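Local coordinates for protein glycosyl transferase family 9 (Veillonella parvula, PDB 3TOV) that probably transfers a sugar, perhaps a heptose, from an activated donor to an acceptor glycan, as in the heptosyltransferases of glycosyltransferase family 9, at residues G189-S194 / L265-S270. Numbering follows the deposited sequence.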
ATOM      1  N   GLY A 189      11.543  -8.580  -9.074  1.00 52.13           N
ATOM      2  CA  GLY A 189      10.836  -9.308  -8.041  1.00 46.62           C
ATOM      3  C   GLY A 189       9.368  -9.540  -8.317  1.00 42.63           C
ATOM      4  O   GLY A 189       8.737  -8.790  -9.048  1.00 37.90           O
ATOM      5  N   PHE A 190       8.834 -10.595  -7.712  1.00 49.25           N
ATOM      6  CA  PHE A 190       7.450 -11.006  -7.882  1.00 47.42           C
ATOM      7  C   PHE A 190       6.731 -11.077  -6.549  1.00 54.62           C
ATOM      8  O   PHE A 190       7.224 -11.666  -5.589  1.00 58.48           O
ATOM      9  CB  PHE A 190       7.389 -12.398  -8.493  1.00 46.83           C
ATOM     10  CG  PHE A 190       8.099 -12.515  -9.793  1.00 50.96           C
ATOM     11  CD1 PHE A 190       7.387 -12.571 -10.981  1.00 49.78           C
ATOM     12  CD2 PHE A 190       9.485 -12.560  -9.837  1.00 50.27           C
ATOM     13  CE1 PHE A 190       8.044 -12.677 -12.183  1.00 46.93           C
ATOM     14  CE2 PHE A 190      10.148 -12.664 -11.046  1.00 44.61           C
ATOM     15  CZ  PHE A 190       9.428 -12.727 -12.216  1.00 42.21           C
ATOM     16  N   ASN A 191       5.550 -10.485  -6.506  1.00 54.29           N
ATOM     17  CA  ASN A 191       4.635 -10.666  -5.402  1.00 50.58           C
ATOM     18  C   ASN A 191       3.359 -11.210  -6.020  1.00 46.87           C
ATOM     19  O   ASN A 191       2.536 -10.460  -6.528  1.00 46.74           O
ATOM     20  CB  ASN A 191       4.407  -9.334  -4.669  1.00 55.46           C
ATOM     21  CG  ASN A 191       3.146  -9.330  -3.810  1.00 65.35           C
ATOM     22  OD1 ASN A 191       2.889 -10.257  -3.028  1.00 74.37           O
ATOM     23  ND2 ASN A 191       2.350  -8.277  -3.954  1.00 61.82           N
ATOM     24  N   ILE A 192       3.229 -12.531  -6.011  1.00 47.45           N
ATOM     25  CA  ILE A 192       2.035 -13.213  -6.491  1.00 45.97           C
ATOM     26  C   ILE A 192       1.124 -13.523  -5.300  1.00 56.57           C
ATOM     27  O   ILE A 192       1.491 -13.295  -4.136  1.00 67.89           O
ATOM     28  CB  ILE A 192       2.430 -14.539  -7.169  1.00 45.80           C
ATOM     29  CG1 ILE A 192       2.277 -15.723  -6.205  1.00 43.46           C
ATOM     30  CG2 ILE A 192       3.876 -14.483  -7.648  1.00 45.50           C
ATOM     31  CD1 ILE A 192       3.249 -16.891  -6.463  1.00 35.71           C
ATOM     32  N   GLY A 193      -0.063 -14.047  -5.574  1.00 50.95           N
ATOM     33  CA  GLY A 193      -0.871 -14.597  -4.502  1.00 53.94           C
ATOM     34  C   GLY A 193      -1.689 -13.629  -3.669  1.00 52.10           C
ATOM     35  O   GLY A 193      -1.213 -12.571  -3.238  1.00 50.64           O
ATOM     36  N   SER A 194      -2.935 -14.030  -3.435  1.00 49.74           N
ATOM     37  CA  SER A 194      -3.931 -13.202  -2.785  1.00 59.79           C
ATOM     38  C   SER A 194      -4.937 -14.147  -2.161  1.00 62.18           C
ATOM     39  O   SER A 194      -5.054 -15.293  -2.588  1.00 60.35           O
ATOM     40  CB  SER A 194      -4.625 -12.298  -3.822  1.00 66.15           C
ATOM     41  OG  SER A 194      -5.749 -11.607  -3.290  1.00 66.60           O
ATOM     42  N   LEU A 265       8.970  -4.881 -10.109  1.00 46.65           N
ATOM     43  CA  LEU A 265       8.052  -5.725  -9.383  1.00 38.59           C
ATOM     44  C   LEU A 265       6.821  -6.070 -10.245  1.00 46.37           C
ATOM     45  O   LEU A 265       6.108  -5.194 -10.734  1.00 46.36           O
ATOM     46  CB  LEU A 265       7.642  -5.025  -8.101  1.00 35.58           C
ATOM     47  CG  LEU A 265       6.488  -5.694  -7.368  1.00 50.00           C
ATOM     48  CD1 LEU A 265       6.792  -7.163  -7.147  1.00 54.62           C
ATOM     49  CD2 LEU A 265       6.187  -4.979  -6.043  1.00 57.70           C
ATOM     50  N   ILE A 266       6.600  -7.361 -10.453  1.00 48.93           N
ATOM     51  CA  ILE A 266       5.405  -7.851 -11.124  1.00 42.62           C
ATOM     52  C   ILE A 266       4.460  -8.348 -10.039  1.00 42.04           C
ATOM     53  O   ILE A 266       4.898  -9.036  -9.110  1.00 45.93           O
ATOM     54  CB  ILE A 266       5.766  -9.010 -12.044  1.00 36.48           C
ATOM     55  CG1 ILE A 266       6.786  -8.543 -13.074  1.00 36.03           C
ATOM     56  CG2 ILE A 266       4.534  -9.572 -12.701  1.00 33.57           C
ATOM     57  CD1 ILE A 266       7.150  -9.601 -14.070  1.00 37.81           C
ATOM     58  N   THR A 267       3.178  -8.010 -10.125  1.00 32.60           N
ATOM     59  CA  THR A 267       2.313  -8.240  -8.966  1.00 37.60           C
ATOM     60  C   THR A 267       0.834  -8.128  -9.246  1.00 40.39           C
ATOM     61  O   THR A 267       0.440  -7.518 -10.231  1.00 54.60           O
ATOM     62  CB  THR A 267       2.642  -7.261  -7.798  1.00 55.83           C
ATOM     63  OG1 THR A 267       1.484  -7.099  -6.978  1.00 53.06           O
ATOM     64  CG2 THR A 267       3.028  -5.894  -8.317  1.00 58.34           C
ATOM     65  N   ASN A 268       0.026  -8.714  -8.363  1.00 32.08           N
ATOM     66  CA  ASN A 268      -1.426  -8.545  -8.391  1.00 40.51           C
ATOM     67  C   ASN A 268      -1.883  -7.365  -7.525  1.00 48.33           C
ATOM     68  O   ASN A 268      -1.064  -6.739  -6.855  1.00 50.51           O
ATOM     69  CB  ASN A 268      -2.113  -9.829  -7.950  1.00 42.58           C
ATOM     70  CG  ASN A 268      -1.634 -10.304  -6.598  1.00 46.61           C
ATOM     71  OD1 ASN A 268      -0.607  -9.846  -6.103  1.00 52.96           O
ATOM     72  ND2 ASN A 268      -2.375 -11.226  -5.990  1.00 41.29           N
ATOM     73  N   ASP A 269      -3.170  -7.024  -7.553  1.00 55.62           N
ATOM     74  CA  ASP A 269      -3.625  -5.942  -6.681  1.00 58.16           C
ATOM     75  C   ASP A 269      -3.644  -6.469  -5.273  1.00 60.53           C
ATOM     76  O   ASP A 269      -4.513  -7.257  -4.903  1.00 61.80           O
ATOM     77  CB  ASP A 269      -4.970  -5.276  -7.081  1.00 96.32           C
ATOM     78  CG  ASP A 269      -5.949  -6.223  -7.792  1.00100.68           C
ATOM     79  OD1 ASP A 269      -5.518  -7.097  -8.585  1.00105.88           O
ATOM     80  OD2 ASP A 269      -7.175  -6.063  -7.576  1.00 94.64           O
ATOM     81  N   SER A 270      -2.630  -6.065  -4.517  1.00 67.24           N
ATOM     82  CA  SER A 270      -2.481  -6.428  -3.111  1.00 72.27           C
ATOM     83  C   SER A 270      -1.527  -5.440  -2.448  1.00 64.77           C
ATOM     84  O   SER A 270      -0.656  -4.861  -3.115  1.00 58.67           O
ATOM     85  CB  SER A 270      -1.982  -7.874  -2.950  1.00 76.48           C
ATOM     86  OG  SER A 270      -0.664  -8.046  -3.448  1.00 74.86           O
TER
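Leu265 sets CD1 over the backbone of Gly189 and Asn191 on the neighbouring parallel strand, the axes 4.7 Å apart. That branch leans over the main chain at Gly189, which has no side chain there, because chi1 (170°) turns CG away from the backbone N. Ile266 makes both main-chain bonds: its N donates to Gly189 O (2.9 Å) and its O accepts from Asn191 N (3.1 Å). On the other face its CD1 lies alongside the Phe190 ring, 3.7 Å from CE1. Thr267 OG1 bonds to Asn268 O and takes only a weak bond from Asn191 ND2. Asn268 ND2 reaches Gly193 O in a straight but weak bond (3.3 Å) and also binds Lys199 O, while OD1 accepts from Ser270 OG. Were Asn268 an alanine, the carbonyls of Gly193 and Lys199 would probably lose the donor they share, leaving the backbone at Gly193 less firmly joined to the 265-270 segment. Asn191 ND2 donates to Ser270 OG (3.1 Å), which lies 19° out of the Asn191 amide plane. The pair forms the middle of the C-terminal Rossmann-like sheet of this GT-B fold, between strands 219-222 and 283-286, with helix 203-216 packed on Phe190 and helix 271-277 touching Asn191 and Thr267.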